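Local atomic coordinates of ABC transporter substrate binding protein (Ribose) (Agrobacterium vitis, PDB entry 5DKV), a protein that binds alpha-D-tagatopyranose and probably serves as the solute-binding component of a bacterial ABC transporter for sugars. Residues A[28-34]-A[58-64]; A[89-95]-A[113-119]; A[202-208]-A[230-235]; A[236-240]-A[266-270]. All coordinates share one frame; numbering follows the deposited sequence.

From the N terminus, contact 1 (28-34 with 58-64) comes first, closing the loop that carries helix 40-56 and pairing two parallel strands at one end of the sheet. Contact 2 (89-95 with 113-119) closes the next crossover, through helix 99-107; strands 29-33 and 87-90 are neighbours, so the two contacts share backbone bonds, as between Ala-31 O and Leu-89 N. Across the sugar, contact 3 (202-208 with 230-235) packs helix 204-217 on helix 229-241, and contact 4 (236-240 with 266-270) continues along that second helix to the loop before strand 270-273. All four loops follow in series; none nests in or crosses another.

Contact 1: residues A[28-34]-A[58-64]; sequences FRIALIP and AQIIFQG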
# COMPACT_ATOMS: atom_id res chain seq x y z
N PHE A 28 -19.57 12.88 14.10
CA PHE A 28 -19.82 11.80 13.16
C PHE A 28 -19.17 10.50 13.58
O PHE A 28 -18.20 10.50 14.33
CB PHE A 28 -19.34 12.22 11.78
CG PHE A 28 -20.13 13.35 11.17
CD1 PHE A 28 -21.41 13.14 10.70
CD2 PHE A 28 -19.59 14.61 11.05
CE1 PHE A 28 -22.13 14.17 10.12
CE2 PHE A 28 -20.31 15.65 10.49
CZ PHE A 28 -21.59 15.42 10.01
N ARG A 29 -19.73 9.41 13.08
CA ARG A 29 -19.12 8.09 13.20
C ARG A 29 -18.65 7.64 11.82
O ARG A 29 -19.46 7.40 10.93
CB ARG A 29 -20.11 7.10 13.81
CG ARG A 29 -20.43 7.45 15.25
CD ARG A 29 -21.73 6.83 15.71
NE ARG A 29 -21.68 5.38 15.71
CZ ARG A 29 -22.32 4.59 14.84
NH1 ARG A 29 -23.08 5.12 13.89
NH2 ARG A 29 -22.21 3.27 14.94
N ILE A 30 -17.34 7.57 11.65
CA ILE A 30 -16.74 7.26 10.35
C ILE A 30 -16.02 5.92 10.45
O ILE A 30 -15.17 5.73 11.31
CB ILE A 30 -15.74 8.37 9.92
CG1 ILE A 30 -16.47 9.70 9.77
CG2 ILE A 30 -15.00 7.98 8.62
CD1 ILE A 30 -15.55 10.92 9.67
N ALA A 31 -16.40 4.98 9.59
CA ALA A 31 -15.82 3.65 9.63
C ALA A 31 -14.55 3.58 8.79
O ALA A 31 -14.44 4.27 7.78
CB ALA A 31 -16.80 2.65 9.13
N LEU A 32 -13.60 2.77 9.24
CA LEU A 32 -12.37 2.50 8.50
C LEU A 32 -12.17 1.00 8.45
O LEU A 32 -12.06 0.36 9.49
CB LEU A 32 -11.16 3.21 9.12
CG LEU A 32 -9.81 2.86 8.50
CD1 LEU A 32 -9.74 3.16 6.99
CD2 LEU A 32 -8.71 3.63 9.27
N ILE A 33 -12.17 0.46 7.24
CA ILE A 33 -12.00 -0.95 6.97
C ILE A 33 -10.68 -1.15 6.20
O ILE A 33 -10.59 -0.83 5.02
CB ILE A 33 -13.19 -1.52 6.17
CG1 ILE A 33 -14.50 -1.32 6.94
CG2 ILE A 33 -12.94 -3.03 5.90
CD1 ILE A 33 -15.77 -1.70 6.18
N PRO A 34 -9.64 -1.64 6.87
CA PRO A 34 -8.33 -1.80 6.21
C PRO A 34 -8.33 -3.01 5.29
O PRO A 34 -9.27 -3.81 5.30
CB PRO A 34 -7.38 -2.01 7.38
CG PRO A 34 -8.23 -2.80 8.34
CD PRO A 34 -9.62 -2.17 8.25
N ALA A 58 -14.95 13.54 15.44
CA ALA A 58 -15.58 12.30 15.03
C ALA A 58 -15.04 11.10 15.81
O ALA A 58 -14.03 11.20 16.50
CB ALA A 58 -15.37 12.08 13.54
N GLN A 59 -15.76 10.00 15.73
CA GLN A 59 -15.30 8.71 16.25
C GLN A 59 -15.03 7.79 15.09
O GLN A 59 -15.79 7.77 14.11
CB GLN A 59 -16.31 8.06 17.18
CG GLN A 59 -15.81 6.68 17.74
CD GLN A 59 -16.81 5.94 18.63
OE1 GLN A 59 -18.03 6.00 18.43
NE2 GLN A 59 -16.29 5.20 19.62
N ILE A 60 -13.94 7.03 15.19
CA ILE A 60 -13.63 6.02 14.17
C ILE A 60 -14.18 4.68 14.60
O ILE A 60 -13.94 4.21 15.74
CB ILE A 60 -12.12 5.90 13.91
CG1 ILE A 60 -11.53 7.22 13.42
CG2 ILE A 60 -11.82 4.76 12.88
CD1 ILE A 60 -12.10 7.71 12.13
N ILE A 61 -14.91 4.05 13.68
CA ILE A 61 -15.31 2.66 13.81
C ILE A 61 -14.34 1.85 12.96
O ILE A 61 -14.38 1.93 11.74
CB ILE A 61 -16.76 2.41 13.34
CG1 ILE A 61 -17.72 3.30 14.12
CG2 ILE A 61 -17.13 0.93 13.48
CD1 ILE A 61 -19.12 3.30 13.59
N PHE A 62 -13.46 1.08 13.60
CA PHE A 62 -12.40 0.37 12.88
C PHE A 62 -12.60 -1.12 12.97
O PHE A 62 -12.75 -1.68 14.05
CB PHE A 62 -11.03 0.78 13.44
CG PHE A 62 -9.87 0.11 12.77
CD1 PHE A 62 -9.23 0.72 11.70
CD2 PHE A 62 -9.40 -1.11 13.20
CE1 PHE A 62 -8.16 0.12 11.08
CE2 PHE A 62 -8.33 -1.70 12.59
CZ PHE A 62 -7.70 -1.09 11.54
N GLN A 63 -12.63 -1.78 11.82
CA GLN A 63 -12.78 -3.24 11.81
C GLN A 63 -12.21 -3.78 10.52
O GLN A 63 -12.46 -3.23 9.45
CB GLN A 63 -14.23 -3.67 11.97
CG GLN A 63 -14.35 -5.10 12.37
CD GLN A 63 -15.79 -5.54 12.57
OE1 GLN A 63 -16.66 -4.73 12.90
NE2 GLN A 63 -16.06 -6.83 12.38
N GLY A 64 -11.43 -4.84 10.63
CA GLY A 64 -10.83 -5.46 9.47
C GLY A 64 -10.72 -6.96 9.62
O GLY A 64 -10.93 -7.52 10.71
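Leu-32 and Phe-62 run alongside each other on one face of a parallel strand pair, with Leu-32 CD2 in the plane of the phenyl ring at its edge, 3.8 Å from Phe-62 CD1. A chi1 of -179° carries the ring away from its own backbone N and along the neighbouring strand, where its far end, Phe-62 CZ, meets Pro-34 CG at 3.7 Å. On the same face Ile-60 CG2 touches Leu-32 CB, and Ala-58 CB meets Ile-30 CD1. The other face carries Ala-31, Ile-61 and Arg-29. Here Ile-61 CD1 sits over one face of the Arg-29 guanidinium, offset toward its rim and 3.4 Å from Arg-29 NH2. The bend of the arginine chain at chi3 (63°) turns its head over the isoleucine, and bonds from its NH1 and NH2 to the carbonyls of Lys-84 and Lys-83 fix it there.

Behind these side chains, five backbone hydrogen bonds set the register, from Gln-59 N to Phe-28 O at 2.9 Å through to Gln-63 N to Leu-32 O at 3.2 Å. With helix 40-56 between them in the chain, the two strands form a parallel beta-alpha-beta unit of the periplasmic binding protein fold. Strand 59-62 is outermost; strand 29-33 also bonds to strand 87-90. Helices 40-56 and 276-291 cover the Ile-30 and Leu-32 face, while helix 70-81 packs against Ala-31 and Ile-33 on the reverse.

Contact 2: residues A[89-95]-A[113-119]; sequences LIAPTDT and ITVDTFI. With T6T (alpha-D-tagatopyranose), chain E.
The Phe-118 ring meets Thr-95 obliquely, its CE1 lying 4.1 Å from Thr-95 CG2, and it makes an edge-to-face stack with Tyr-137. The Asp-116 carboxylate grips the sugar with both oxygens: O4 of the tagatopyranose donates to Asp-116 OD1 and O5 donates to Asp-116 OD2, each bond 2.7 Å long. Asp-116 OD2 also has a weak hydrogen bond with Tyr-42 OH. The extended first torsion of the aspartate (chi1 -176°) sends the carboxylate from the strand end to the ligand.

Next to it, Thr-117 OG1 passes the Pro-92 ring and donates to Pro-92 O at 2.7 Å, approaching 24° out of the carbonyl plane. Water 1 also donates to Pro-92 O and spans to Phe-118 O, 2.8 Å from it, so the proline carbonyl has two donors just past the last strand bond. At the CB edge of the proline ring, Ile-119 CG2 packs on Pro-92 CB. Deeper in the sheet, Ile-90 N bonds to Ile-113 O and Val-115 N to Ile-90 O, while Leu-89 CD2 rests against Ile-113 CB at 3.7 Å.

The parallel strands of this beta-alpha-beta unit, linked through helix 99-107, end at their C termini at the ligand, as in other sugar-binding proteins of this fold. Tyr-137 holds the Asp-116 carbonyl, and Asp-39, Thr-174, Arg-178, Asn-228, Asp-254 and Gln-274 bind the same sugar. A carboxylate accepting from two neighbouring hydroxyls is consistent with the site reading their relative placement.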
# COMPACT_ATOMS: atom_id res chain seq x y z
N LEU A 89 -14.76 4.59 5.06
CA LEU A 89 -13.47 4.53 4.39
C LEU A 89 -13.08 3.05 4.27
O LEU A 89 -13.12 2.32 5.27
CB LEU A 89 -12.41 5.27 5.18
CG LEU A 89 -12.74 6.70 5.64
CD1 LEU A 89 -11.58 7.30 6.40
CD2 LEU A 89 -13.06 7.60 4.48
N ILE A 90 -12.72 2.59 3.08
CA ILE A 90 -12.35 1.20 2.93
C ILE A 90 -11.22 1.03 1.91
O ILE A 90 -11.12 1.73 0.90
CB ILE A 90 -13.57 0.34 2.51
CG1 ILE A 90 -13.16 -1.12 2.30
CG2 ILE A 90 -14.15 0.89 1.24
CD1 ILE A 90 -14.35 -2.06 2.22
N ALA A 91 -10.33 0.08 2.21
CA ALA A 91 -9.35 -0.36 1.26
C ALA A 91 -9.82 -1.70 0.66
O ALA A 91 -9.59 -2.77 1.25
CB ALA A 91 -7.98 -0.52 1.92
N PRO A 92 -10.56 -1.65 -0.47
CA PRO A 92 -11.14 -2.89 -1.02
C PRO A 92 -10.07 -3.86 -1.42
O PRO A 92 -9.08 -3.44 -2.01
CB PRO A 92 -11.94 -2.42 -2.24
CG PRO A 92 -11.25 -1.10 -2.64
CD PRO A 92 -10.84 -0.48 -1.33
N THR A 93 -10.26 -5.14 -1.11
CA THR A 93 -9.27 -6.15 -1.42
C THR A 93 -9.45 -6.78 -2.79
O THR A 93 -8.73 -7.70 -3.14
CB THR A 93 -9.31 -7.29 -0.36
OG1 THR A 93 -10.66 -7.71 -0.15
CG2 THR A 93 -8.72 -6.80 0.95
N ASP A 94 -10.41 -6.29 -3.57
CA ASP A 94 -10.58 -6.77 -4.93
C ASP A 94 -11.30 -5.68 -5.71
O ASP A 94 -12.27 -5.12 -5.20
CB ASP A 94 -11.38 -8.06 -4.96
CG ASP A 94 -11.35 -8.73 -6.31
OD1 ASP A 94 -10.54 -9.66 -6.47
OD2 ASP A 94 -12.14 -8.32 -7.20
N THR A 95 -10.86 -5.40 -6.93
CA THR A 95 -11.43 -4.30 -7.69
C THR A 95 -12.84 -4.58 -8.21
O THR A 95 -13.58 -3.65 -8.52
CB THR A 95 -10.52 -3.91 -8.88
OG1 THR A 95 -10.49 -4.96 -9.86
CG2 THR A 95 -9.11 -3.61 -8.40
N ILE A 113 -15.46 6.43 0.63
CA ILE A 113 -14.20 6.79 0.03
C ILE A 113 -13.33 5.54 0.03
O ILE A 113 -13.32 4.82 1.04
CB ILE A 113 -13.53 7.93 0.83
CG1 ILE A 113 -14.33 9.22 0.64
CG2 ILE A 113 -12.07 8.14 0.44
CD1 ILE A 113 -13.86 10.40 1.49
N THR A 114 -12.61 5.26 -1.06
CA THR A 114 -11.66 4.14 -0.99
C THR A 114 -10.26 4.73 -0.76
O THR A 114 -9.86 5.78 -1.31
CB THR A 114 -11.72 3.18 -2.21
OG1 THR A 114 -11.17 3.79 -3.38
CG2 THR A 114 -13.14 2.76 -2.49
N VAL A 115 -9.55 4.08 0.14
CA VAL A 115 -8.21 4.46 0.54
C VAL A 115 -7.29 3.32 0.15
O VAL A 115 -7.64 2.15 0.29
CB VAL A 115 -8.13 4.75 2.08
CG1 VAL A 115 -8.86 6.05 2.43
CG2 VAL A 115 -8.69 3.59 2.93
N ASP A 116 -6.11 3.69 -0.37
CA ASP A 116 -5.05 2.77 -0.81
C ASP A 116 -5.38 2.08 -2.14
O ASP A 116 -4.72 2.33 -3.16
CB ASP A 116 -4.74 1.73 0.27
CG ASP A 116 -3.60 0.82 -0.10
OD1 ASP A 116 -2.59 1.33 -0.66
OD2 ASP A 116 -3.70 -0.39 0.20
N THR A 117 -6.42 1.26 -2.12
CA THR A 117 -6.89 0.50 -3.27
C THR A 117 -8.22 1.05 -3.78
O THR A 117 -8.85 1.87 -3.11
CB THR A 117 -7.09 -0.95 -2.89
OG1 THR A 117 -7.95 -1.01 -1.75
CG2 THR A 117 -5.75 -1.60 -2.57
N PHE A 118 -8.65 0.59 -4.96
CA PHE A 118 -9.88 1.07 -5.56
C PHE A 118 -10.78 -0.05 -6.05
O PHE A 118 -10.37 -1.21 -6.11
CB PHE A 118 -9.57 2.05 -6.72
CG PHE A 118 -8.77 1.47 -7.89
CD1 PHE A 118 -9.37 0.65 -8.82
CD2 PHE A 118 -7.45 1.85 -8.09
CE1 PHE A 118 -8.65 0.15 -9.91
CE2 PHE A 118 -6.73 1.38 -9.20
CZ PHE A 118 -7.35 0.52 -10.09
N ILE A 119 -12.03 0.30 -6.29
CA ILE A 119 -12.94 -0.54 -7.08
C ILE A 119 -13.18 0.09 -8.44
O ILE A 119 -12.88 1.27 -8.66
CB ILE A 119 -14.30 -0.79 -6.37
CG1 ILE A 119 -15.01 0.53 -6.07
CG2 ILE A 119 -14.06 -1.60 -5.10
CD1 ILE A 119 -16.46 0.36 -5.75
O3 T6T E . 1.74 -1.92 0.39
C3 T6T E . 0.65 -1.76 1.29
C4 T6T E . -0.55 -1.39 0.52
O4 T6T E . -0.31 -0.10 -0.16
C5 T6T E . -0.89 -2.43 -0.45
O5 T6T E . -2.12 -2.15 -1.13
C6 T6T E . -1.12 -3.78 0.22
O6 T6T E . 0.05 -4.12 1.02
C2 T6T E . 0.36 -3.10 2.00
O2 T6T E . -0.71 -2.88 2.89
C1 T6T E . 1.52 -3.68 2.70
O1 T6T E . 2.01 -2.84 3.70
O HOH W 1 -9.29 -3.50 -4.84

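Contact 3: residues A[202-208]-A[230-235]; sequences NDANKAA and FSGLGS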
# COMPACT_ATOMS: atom_id res chain seq x y z
N ASN A 202 1.08 -12.56 -0.43
CA ASN A 202 1.28 -11.71 0.73
C ASN A 202 2.01 -12.38 1.90
O ASN A 202 1.97 -11.89 3.02
CB ASN A 202 -0.04 -11.12 1.23
CG ASN A 202 0.06 -9.64 1.57
OD1 ASN A 202 0.93 -8.92 1.07
ND2 ASN A 202 -0.84 -9.17 2.42
N ASP A 203 2.72 -13.46 1.61
CA ASP A 203 3.39 -14.24 2.65
C ASP A 203 4.90 -14.05 2.54
O ASP A 203 5.52 -14.45 1.54
CB ASP A 203 3.02 -15.72 2.52
CG ASP A 203 3.47 -16.54 3.71
OD1 ASP A 203 4.65 -16.89 3.77
OD2 ASP A 203 2.63 -16.85 4.57
N ALA A 204 5.48 -13.44 3.56
CA ALA A 204 6.91 -13.14 3.53
C ALA A 204 7.76 -14.41 3.42
O ALA A 204 8.76 -14.43 2.70
CB ALA A 204 7.30 -12.33 4.74
N ASN A 205 7.38 -15.48 4.13
CA ASN A 205 8.13 -16.72 4.08
C ASN A 205 8.12 -17.31 2.69
O ASN A 205 9.11 -17.86 2.24
CB ASN A 205 7.58 -17.72 5.10
CG ASN A 205 7.77 -17.24 6.52
OD1 ASN A 205 8.64 -16.40 6.79
ND2 ASN A 205 6.97 -17.77 7.45
N LYS A 206 7.00 -17.18 1.97
CA LYS A 206 6.96 -17.64 0.58
C LYS A 206 7.90 -16.79 -0.28
O LYS A 206 8.63 -17.31 -1.13
CB LYS A 206 5.55 -17.57 0.02
CG LYS A 206 5.42 -18.10 -1.42
CD LYS A 206 5.67 -19.58 -1.51
CE LYS A 206 5.66 -20.07 -2.96
NZ LYS A 206 5.83 -21.59 -3.07
N ALA A 207 7.87 -15.48 -0.08
CA ALA A 207 8.76 -14.60 -0.82
C ALA A 207 10.22 -14.97 -0.59
O ALA A 207 11.03 -14.96 -1.52
CB ALA A 207 8.50 -13.15 -0.44
N ALA A 208 10.58 -15.31 0.64
CA ALA A 208 11.95 -15.70 0.95
C ALA A 208 12.32 -16.98 0.20
O ALA A 208 13.43 -17.11 -0.34
CB ALA A 208 12.12 -15.89 2.46
N PHE A 230 5.33 -7.03 2.77
CA PHE A 230 5.61 -8.45 3.01
C PHE A 230 6.56 -9.00 1.95
O PHE A 230 7.45 -9.79 2.25
CB PHE A 230 4.29 -9.22 3.09
CG PHE A 230 3.44 -8.76 4.22
CD1 PHE A 230 3.78 -9.09 5.52
CD2 PHE A 230 2.35 -7.94 4.02
CE1 PHE A 230 3.03 -8.63 6.58
CE2 PHE A 230 1.61 -7.47 5.10
CZ PHE A 230 1.95 -7.83 6.36
N SER A 231 6.42 -8.54 0.71
CA SER A 231 7.26 -9.00 -0.38
C SER A 231 8.70 -8.56 -0.14
O SER A 231 9.64 -9.32 -0.31
CB SER A 231 6.78 -8.42 -1.70
OG SER A 231 5.47 -8.90 -2.02
N GLY A 232 8.86 -7.29 0.23
CA GLY A 232 10.18 -6.77 0.51
C GLY A 232 10.85 -7.39 1.72
O GLY A 232 12.05 -7.68 1.71
N LEU A 233 10.08 -7.59 2.79
CA LEU A 233 10.59 -8.21 4.00
C LEU A 233 11.03 -9.65 3.73
O LEU A 233 12.14 -10.04 4.08
CB LEU A 233 9.50 -8.17 5.09
CG LEU A 233 9.82 -8.85 6.42
CD1 LEU A 233 11.11 -8.28 7.00
CD2 LEU A 233 8.62 -8.67 7.37
N GLY A 234 10.16 -10.42 3.09
CA GLY A 234 10.48 -11.80 2.77
C GLY A 234 11.67 -11.93 1.84
O GLY A 234 12.54 -12.78 2.02
N SER A 235 11.71 -11.07 0.83
CA SER A 235 12.80 -11.10 -0.14
C SER A 235 14.11 -10.79 0.55
O SER A 235 15.12 -11.45 0.32
CB SER A 235 12.54 -10.13 -1.29
OG SER A 235 11.44 -10.55 -2.08
O HOH W 2 11.17 -12.97 -3.50
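Phe-230, which has the most surface buried here, lies aslant the Asn-202 side chain, the ring and amide planes standing 76° apart. Phe-230 CD2 comes within 3.4 Å of Asn-202 OD1, and Phe-230 CB lies 3.5 Å from Asn-202 O, so the base of the phenyl group is lodged against both carbonyls of the asparagine. At a chi1 of -62° the ring is turned to the backbone N side and leans back along the start of its helix, toward the sugar. Asn-202 OD1 in turn accepts from Asn-228 ND2, a group that also binds the ligand, which puts Asn-202 in the second shell of the pocket.

Ala-204 and Gly-234 form the other centre of the contact. Their CA atoms are only 3.9 Å apart, and Gly-234 CA approaches Ala-204 O at 3.1 Å in a CA-H...O contact. A glycine here leaves the helix surface flat where the first turn of the other helix presses on it. The methyl groups complete the seam: Ala-204 CB touches Phe-230 O, Ala-207 CB sits 4.0 Å from Gly-234 CA, and Ala-208 CB meets Gly-234 O. Beyond Ala-207, water 2 donates to Ala-207 O and to Ser-235 OG. Asp-203 N-caps helix 204-217, its OD1 accepting from Lys-206 N at 3.0 Å.

The short helix segments approach to 7.0 Å and cross at -49°. Helices 204-217 and 229-241, which flank strand 223-226 in the chain, are successive helices of an alpha/beta lobe of the periplasmic binding protein fold, packed through alanine and glycine next to the sugar.

Contact 4: residues A[236-240]-A[266-270]; sequences ANGVQ and GLIDF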
# COMPACT_ATOMS: atom_id res chain seq x y z
N ALA A 236 14.11 -9.77 1.41
CA ALA A 236 15.30 -9.41 2.18
C ALA A 236 15.70 -10.56 3.09
O ALA A 236 16.87 -10.91 3.17
CB ALA A 236 15.05 -8.16 2.98
N ASN A 237 14.73 -11.17 3.77
CA ASN A 237 15.03 -12.33 4.63
C ASN A 237 15.63 -13.50 3.86
O ASN A 237 16.51 -14.18 4.35
CB ASN A 237 13.78 -12.80 5.37
CG ASN A 237 13.38 -11.84 6.48
OD1 ASN A 237 14.20 -11.03 6.91
ND2 ASN A 237 12.14 -11.90 6.92
N GLY A 238 15.14 -13.72 2.65
CA GLY A 238 15.70 -14.75 1.80
C GLY A 238 17.15 -14.48 1.41
O GLY A 238 17.99 -15.37 1.45
N VAL A 239 17.43 -13.24 1.03
CA VAL A 239 18.79 -12.84 0.68
C VAL A 239 19.73 -13.05 1.88
O VAL A 239 20.84 -13.58 1.72
CB VAL A 239 18.83 -11.37 0.21
CG1 VAL A 239 20.28 -10.88 0.10
CG2 VAL A 239 18.12 -11.21 -1.10
N GLN A 240 19.31 -12.63 3.06
CA GLN A 240 20.12 -12.81 4.27
C GLN A 240 20.38 -14.32 4.53
O GLN A 240 21.51 -14.73 4.78
CB GLN A 240 19.43 -12.14 5.47
CG GLN A 240 20.16 -12.27 6.78
CD GLN A 240 21.32 -11.30 6.92
OE1 GLN A 240 21.13 -10.09 7.01
NE2 GLN A 240 22.53 -11.84 6.97
N GLY A 266 23.09 -3.26 5.45
CA GLY A 266 23.34 -3.37 4.02
C GLY A 266 22.43 -4.37 3.33
O GLY A 266 22.52 -4.57 2.12
N LEU A 267 21.52 -4.97 4.10
CA LEU A 267 20.64 -6.00 3.54
C LEU A 267 19.67 -5.41 2.53
O LEU A 267 19.36 -6.06 1.54
CB LEU A 267 19.88 -6.71 4.65
CG LEU A 267 18.90 -7.80 4.21
CD1 LEU A 267 19.58 -8.89 3.38
CD2 LEU A 267 18.21 -8.42 5.45
N ILE A 268 19.19 -4.20 2.78
CA ILE A 268 18.35 -3.49 1.80
C ILE A 268 19.02 -2.16 1.53
O ILE A 268 19.67 -1.60 2.43
CB ILE A 268 16.88 -3.31 2.27
CG1 ILE A 268 16.77 -2.31 3.41
CG2 ILE A 268 16.30 -4.65 2.70
CD1 ILE A 268 15.32 -1.94 3.73
N ASP A 269 18.91 -1.68 0.28
CA ASP A 269 19.51 -0.43 -0.13
C ASP A 269 18.54 0.76 -0.01
O ASP A 269 18.97 1.86 0.33
CB ASP A 269 20.03 -0.52 -1.56
CG ASP A 269 21.46 -1.05 -1.63
OD1 ASP A 269 21.85 -1.84 -0.75
OD2 ASP A 269 22.19 -0.66 -2.56
N PHE A 270 17.26 0.53 -0.32
CA PHE A 270 16.25 1.57 -0.25
C PHE A 270 14.94 0.99 0.24
O PHE A 270 14.56 -0.11 -0.15
CB PHE A 270 16.01 2.24 -1.61
CG PHE A 270 17.22 2.88 -2.19
CD1 PHE A 270 17.58 4.15 -1.81
CD2 PHE A 270 18.00 2.22 -3.13
CE1 PHE A 270 18.68 4.76 -2.32
CE2 PHE A 270 19.13 2.81 -3.66
CZ PHE A 270 19.47 4.09 -3.26
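Leu-267 reaches the helical turn 236-240 from a loop with no regular structure, Gly-266 having left helix 259-264 with positive phi, and the nearest CA atoms, those of Ala-236 and Leu-267, stay 6.5 Å apart. No hydrogen bond spans the gap; the leucine side chain bridges most of it. Its fully extended chi1 (179°) carries both methyl branches onto the helix. Leu-267 CD1 lies 3.4 Å from Ala-236 O, an oxygen already engaged by Gln-240 N within the helix, and it also meets Val-239 CG1 at 3.9 Å as the two side chains run antiparallel alongside one another. The second branch, Leu-267 CD2, touches Ala-236 CB at 4.0 Å.

In the fold this joins helix 229-241 to the turn that leads into strand 270-273, in the alpha/beta lobe, against strand 249-253. Leu-267 and Ile-268 also pack on helix 259-264, and Val-239 and Ile-268 both reach Val-250 of the strand.

Gln-240 lies across Leu-267, nearly perpendicular to it: its chain bends at chi2 (79°), folding the amide back so that Gln-240 OE1 comes 3.7 Å from Leu-267 CD2, while Gln-240 CB touches both leucine methyls. Next along the loop, Ile-268 CG2 meets the methyl of Ala-236, the CG2 to CB distance being 3.7 Å.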